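Local atomic coordinates of Methylcobalamin\: coenzyme M methyltransferase (Methanosarcina mazei, PDB entry 4AY7), a protein that probably transfers the methyl group of a methylated corrinoid to coenzyme M, using zinc, in methanogenesis from methylated compounds. Residues A[104-116]-A[162-174]. Sequence-based numbering, arbitrary orientation.
Sequences PSVTGHPYPKDLE and SDLVSVKSFMKWS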
loop_
_atom_site.group_PDB
_atom_site.type_symbol
_atom_site.label_atom_id
_atom_site.label_comp_id
_atom_site.label_asym_id
_atom_site.label_seq_id
_atom_site.Cartn_x
_atom_site.Cartn_y
_atom_site.Cartn_z
ATOM N N PRO A 104 5.187 12.556 -5.027
ATOM C CA PRO A 104 4.088 13.516 -5.145
ATOM C C PRO A 104 3.345 13.746 -3.848
ATOM O O PRO A 104 3.189 12.831 -3.079
ATOM C CB PRO A 104 3.162 12.836 -6.189
ATOM C CG PRO A 104 4.138 12.062 -7.066
ATOM C CD PRO A 104 5.117 11.531 -6.079
ATOM N N SER A 105 2.810 14.929 -3.653
ATOM C CA SER A 105 2.072 15.272 -2.463
ATOM C C SER A 105 0.895 16.185 -2.835
ATOM O O SER A 105 1.000 16.968 -3.799
ATOM C CB SER A 105 2.967 16.012 -1.480
ATOM O OG SER A 105 3.539 17.096 -2.117
ATOM N N VAL A 106 -0.183 16.078 -2.057
ATOM C CA VAL A 106 -1.348 17.004 -2.256
ATOM C C VAL A 106 -1.089 18.384 -1.742
ATOM O O VAL A 106 -0.828 18.561 -0.542
ATOM C CB VAL A 106 -2.620 16.466 -1.605
ATOM C CG1 VAL A 106 -3.770 17.438 -1.917
ATOM C CG2 VAL A 106 -2.911 15.066 -2.105
ATOM N N THR A 107 -1.277 19.385 -2.607
ATOM C CA THR A 107 -1.199 20.778 -2.196
ATOM C C THR A 107 -2.498 21.538 -2.193
ATOM O O THR A 107 -2.600 22.513 -1.502
ATOM C CB THR A 107 -0.212 21.590 -3.052
ATOM O OG1 THR A 107 -0.646 21.671 -4.440
ATOM C CG2 THR A 107 1.171 20.974 -2.875
ATOM N N GLY A 108 -3.459 21.086 -2.983
ATOM C CA GLY A 108 -4.778 21.726 -3.091
ATOM C C GLY A 108 -5.866 20.718 -2.867
ATOM O O GLY A 108 -5.880 19.623 -3.470
ATOM N N HIS A 109 -6.824 21.119 -2.040
ATOM C CA HIS A 109 -7.977 20.284 -1.624
ATOM C C HIS A 109 -9.283 20.873 -2.195
ATOM O O HIS A 109 -9.502 22.071 -2.099
ATOM C CB HIS A 109 -8.018 20.318 -0.091
ATOM C CG HIS A 109 -6.699 19.902 0.558
ATOM N ND1 HIS A 109 -6.329 18.605 0.668
ATOM C CD2 HIS A 109 -5.667 20.669 1.165
ATOM C CE1 HIS A 109 -5.106 18.546 1.259
ATOM N NE2 HIS A 109 -4.695 19.810 1.537
ATOM N N PRO A 110 -10.082 20.064 -2.890
ATOM C CA PRO A 110 -11.210 20.592 -3.601
ATOM C C PRO A 110 -12.379 21.089 -2.724
ATOM O O PRO A 110 -13.130 21.995 -3.158
ATOM C CB PRO A 110 -11.589 19.458 -4.566
ATOM C CG PRO A 110 -11.142 18.165 -3.853
ATOM C CD PRO A 110 -9.865 18.620 -3.174
ATOM N N TYR A 111 -12.498 20.607 -1.492
ATOM C CA TYR A 111 -13.673 20.885 -0.605
ATOM C C TYR A 111 -13.224 21.234 0.790
ATOM O O TYR A 111 -13.670 20.604 1.770
ATOM C CB TYR A 111 -14.592 19.643 -0.548
ATOM C CG TYR A 111 -15.101 19.360 -1.893
ATOM C CD1 TYR A 111 -15.993 20.235 -2.481
ATOM C CD2 TYR A 111 -14.625 18.280 -2.641
ATOM C CE1 TYR A 111 -16.451 20.033 -3.757
ATOM C CE2 TYR A 111 -15.088 18.091 -3.962
ATOM C CZ TYR A 111 -15.972 18.980 -4.481
ATOM O OH TYR A 111 -16.463 18.891 -5.766
ATOM N N PRO A 112 -12.392 22.242 0.931
ATOM C CA PRO A 112 -11.875 22.633 2.243
ATOM C C PRO A 112 -12.824 23.261 3.230
ATOM O O PRO A 112 -12.589 23.189 4.428
ATOM C CB PRO A 112 -10.755 23.662 1.894
ATOM C CG PRO A 112 -11.121 24.222 0.639
ATOM C CD PRO A 112 -11.929 23.145 -0.129
ATOM N N LYS A 113 -13.914 23.873 2.769
ATOM C CA LYS A 113 -14.837 24.555 3.694
ATOM C C LYS A 113 -16.251 23.955 3.792
ATOM O O LYS A 113 -17.003 24.269 4.729
ATOM C CB LYS A 113 -14.897 26.033 3.290
ATOM C CG LYS A 113 -13.577 26.715 3.585
ATOM C CD LYS A 113 -13.567 28.155 3.148
ATOM C CE LYS A 113 -12.987 29.061 4.241
ATOM N NZ LYS A 113 -14.005 29.997 4.824
ATOM N N ASP A 114 -16.595 23.082 2.845
ATOM C CA ASP A 114 -17.932 22.528 2.729
ATOM C C ASP A 114 -17.853 21.444 1.689
ATOM O O ASP A 114 -16.848 21.378 0.901
ATOM C CB ASP A 114 -18.897 23.648 2.257
ATOM C CG ASP A 114 -18.537 24.187 0.868
ATOM O OD1 ASP A 114 -18.973 23.558 -0.125
ATOM O OD2 ASP A 114 -17.716 25.152 0.772
ATOM N N LEU A 115 -18.944 20.728 1.523
ATOM C CA LEU A 115 -18.987 19.661 0.550
ATOM C C LEU A 115 -20.000 19.869 -0.550
ATOM O O LEU A 115 -20.495 18.903 -1.150
ATOM C CB LEU A 115 -19.199 18.292 1.273
ATOM C CG LEU A 115 -18.096 17.841 2.220
ATOM C CD1 LEU A 115 -18.500 16.621 3.137
ATOM C CD2 LEU A 115 -16.878 17.412 1.433
ATOM N N GLU A 116 -20.287 21.130 -0.858
ATOM C CA GLU A 116 -21.290 21.423 -1.840
ATOM C C GLU A 116 -20.850 21.013 -3.201
ATOM O O GLU A 116 -19.840 21.436 -3.702
ATOM C CB GLU A 116 -21.656 22.918 -1.812
ATOM C CG GLU A 116 -22.398 23.316 -0.538
ATOM C CD GLU A 116 -23.601 22.425 -0.253
ATOM O OE1 GLU A 116 -24.350 22.034 -1.208
ATOM O OE2 GLU A 116 -23.825 22.114 0.925
ATOM N N SER A 162 -9.628 12.812 3.735
ATOM C CA SER A 162 -8.802 13.865 4.307
ATOM C C SER A 162 -8.225 14.780 3.238
ATOM O O SER A 162 -8.183 16.031 3.411
ATOM C CB SER A 162 -7.662 13.232 5.090
ATOM O OG SER A 162 -6.938 14.236 5.749
ATOM N N ASP A 163 -7.813 14.182 2.123
ATOM C CA ASP A 163 -7.335 15.006 0.967
ATOM C C ASP A 163 -8.454 15.762 0.227
ATOM O O ASP A 163 -8.166 16.887 -0.314
ATOM C CB ASP A 163 -6.511 14.183 -0.020
ATOM C CG ASP A 163 -5.145 13.755 0.553
ATOM O OD1 ASP A 163 -4.538 14.450 1.418
ATOM O OD2 ASP A 163 -4.618 12.776 0.028
ATOM N N LEU A 164 -9.719 15.289 0.307
ATOM C CA LEU A 164 -10.796 16.014 -0.358
ATOM C C LEU A 164 -11.002 17.327 0.371
ATOM O O LEU A 164 -11.341 18.342 -0.244
ATOM C CB LEU A 164 -12.099 15.240 -0.318
ATOM C CG LEU A 164 -12.121 14.031 -1.212
ATOM C CD1 LEU A 164 -13.439 13.273 -1.054
ATOM C CD2 LEU A 164 -11.812 14.346 -2.650
ATOM N N VAL A 165 -10.854 17.308 1.703
ATOM C CA VAL A 165 -11.268 18.428 2.541
ATOM C C VAL A 165 -10.132 19.155 3.274
ATOM O O VAL A 165 -10.356 20.194 3.903
ATOM C CB VAL A 165 -12.383 17.988 3.546
ATOM C CG1 VAL A 165 -13.494 17.251 2.780
ATOM C CG2 VAL A 165 -11.845 17.096 4.629
ATOM N N SER A 166 -8.915 18.647 3.159
ATOM C CA SER A 166 -7.737 19.122 3.939
ATOM C C SER A 166 -7.705 18.339 5.299
ATOM O O SER A 166 -8.727 18.042 5.927
ATOM C CB SER A 166 -7.737 20.663 4.134
ATOM O OG SER A 166 -8.566 21.105 5.239
ATOM N N VAL A 167 -6.512 18.017 5.791
ATOM C CA VAL A 167 -6.461 17.304 7.036
ATOM C C VAL A 167 -6.915 18.227 8.171
ATOM O O VAL A 167 -7.533 17.777 9.144
ATOM C CB VAL A 167 -5.061 16.680 7.332
ATOM C CG1 VAL A 167 -4.049 17.737 7.647
ATOM C CG2 VAL A 167 -5.204 15.715 8.502
ATOM N N LYS A 168 -6.698 19.520 8.033
ATOM C CA LYS A 168 -7.156 20.451 9.064
ATOM C C LYS A 168 -8.708 20.488 9.221
ATOM O O LYS A 168 -9.232 20.512 10.340
ATOM C CB LYS A 168 -6.616 21.806 8.729
ATOM C CG LYS A 168 -6.858 22.848 9.777
ATOM C CD LYS A 168 -6.486 24.214 9.221
ATOM C CE LYS A 168 -7.292 25.320 9.898
ATOM N NZ LYS A 168 -6.744 25.587 11.256
ATOM N N SER A 169 -9.432 20.501 8.101
ATOM C CA SER A 169 -10.896 20.452 8.136
ATOM C C SER A 169 -11.341 19.079 8.617
ATOM O O SER A 169 -12.264 18.924 9.391
ATOM C CB SER A 169 -11.491 20.723 6.776
ATOM O OG SER A 169 -11.072 22.001 6.318
ATOM N N PHE A 170 -10.674 18.059 8.145
ATOM C CA PHE A 170 -11.028 16.661 8.523
ATOM C C PHE A 170 -10.938 16.466 10.042
ATOM O O PHE A 170 -11.894 15.995 10.666
ATOM C CB PHE A 170 -10.140 15.702 7.736
ATOM C CG PHE A 170 -10.507 14.266 7.853
ATOM C CD1 PHE A 170 -11.464 13.711 7.014
ATOM C CD2 PHE A 170 -9.875 13.466 8.743
ATOM C CE1 PHE A 170 -11.798 12.405 7.095
ATOM C CE2 PHE A 170 -10.220 12.130 8.849
ATOM C CZ PHE A 170 -11.158 11.594 7.995
ATOM N N MET A 171 -9.858 16.919 10.665
ATOM C CA MET A 171 -9.722 16.794 12.107
ATOM C C MET A 171 -10.764 17.622 12.849
ATOM O O MET A 171 -11.421 17.130 13.777
ATOM C CB MET A 171 -8.299 17.155 12.543
ATOM C CG MET A 171 -7.294 16.044 12.230
ATOM S SD MET A 171 -5.567 16.359 12.747
ATOM C CE MET A 171 -5.795 17.071 14.406
ATOM N N LYS A 172 -10.970 18.857 12.412
ATOM C CA LYS A 172 -11.932 19.757 13.052
ATOM C C LYS A 172 -13.346 19.210 12.938
ATOM O O LYS A 172 -14.090 19.244 13.894
ATOM C CB LYS A 172 -11.811 21.160 12.420
ATOM C CG LYS A 172 -12.575 22.309 13.075
ATOM C CD LYS A 172 -12.202 23.665 12.388
ATOM C CE LYS A 172 -12.444 24.936 13.231
ATOM N NZ LYS A 172 -13.595 25.852 12.841
ATOM N N TRP A 173 -13.718 18.672 11.780
ATOM C CA TRP A 173 -15.045 18.096 11.612
ATOM C C TRP A 173 -15.273 16.822 12.396
ATOM O O TRP A 173 -16.424 16.501 12.757
ATOM C CB TRP A 173 -15.318 17.832 10.161
ATOM C CG TRP A 173 -15.258 19.095 9.335
ATOM C CD1 TRP A 173 -15.132 20.398 9.768
ATOM C CD2 TRP A 173 -15.331 19.178 7.904
ATOM N NE1 TRP A 173 -15.078 21.250 8.696
ATOM C CE2 TRP A 173 -15.204 20.569 7.559
ATOM C CE3 TRP A 173 -15.475 18.253 6.908
ATOM C CZ2 TRP A 173 -15.225 21.005 6.267
ATOM C CZ3 TRP A 173 -15.475 18.693 5.601
ATOM C CH2 TRP A 173 -15.388 20.040 5.288
ATOM N N SER A 174 -14.202 16.075 12.610
ATOM C CA SER A 174 -14.281 14.845 13.403
ATOM C C SER A 174 -14.835 15.084 14.817
ATOM O O SER A 174 -15.526 14.198 15.372
ATOM C CB SER A 174 -12.928 14.141 13.481
ATOM O OG SER A 174 -12.033 14.741 14.393
#
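His109 lies against the break between helix 157-165 and helix 167-176, on the flank of this TIM-barrel methyltransferase, where the chain leaving the two-stranded antiparallel hairpin of 94-96 and 105-108 crosses two helices. Its imidazole uses edge and face at once. At the edge, His109 ND1 donates to Asp163 O at 2.7 Å; the oxygen lies in the ring plane, although the donor is tilted 26° from the carbonyl plane. Over one face sits Ser166 CA, 3.6 Å from the centroid of the His109 ring and almost on the normal, a CH-pi contact. With CG anti to the carbonyl carbon (chi1 -54°), the ring is carried over Ser166, the first residue past helix 157-165, which has a positive phi. Replacing this histidine by an alanine is likely to leave Asp163 O without its imidazole donor and uncover the backbone of Ser166 at the helix break.

Back in strand 105-108, Val106 crosses the Asp163 carboxylate at a slant, its CG2 methyl meeting OD2; Val88 of helix 86-90 touches both side chains. Past the histidine, the loop runs along the last turn of helix 157-165. Tyr111 N donates to Leu164 O at 2.8 Å, while Pro110 lays CD against the same oxygen and CG near Leu164 CD2. CA-H...O contacts then run both ways, Val165 CA to Tyr111 O and Pro112 CA to Val165 O.

Further along, Leu115 CD2 meets Val165 CG1 at 3.6 Å, and the Trp173 indole turns its six-membered edge to the backbone of Lys113 and Asp114. Ser166 also N-caps helix 167-176, its OG accepting from Ser169 N, and one turn in, Ser169 OG donates to Pro112 O at 2.7 Å, the hydroxyl oxygen lying in the plane of that carbonyl.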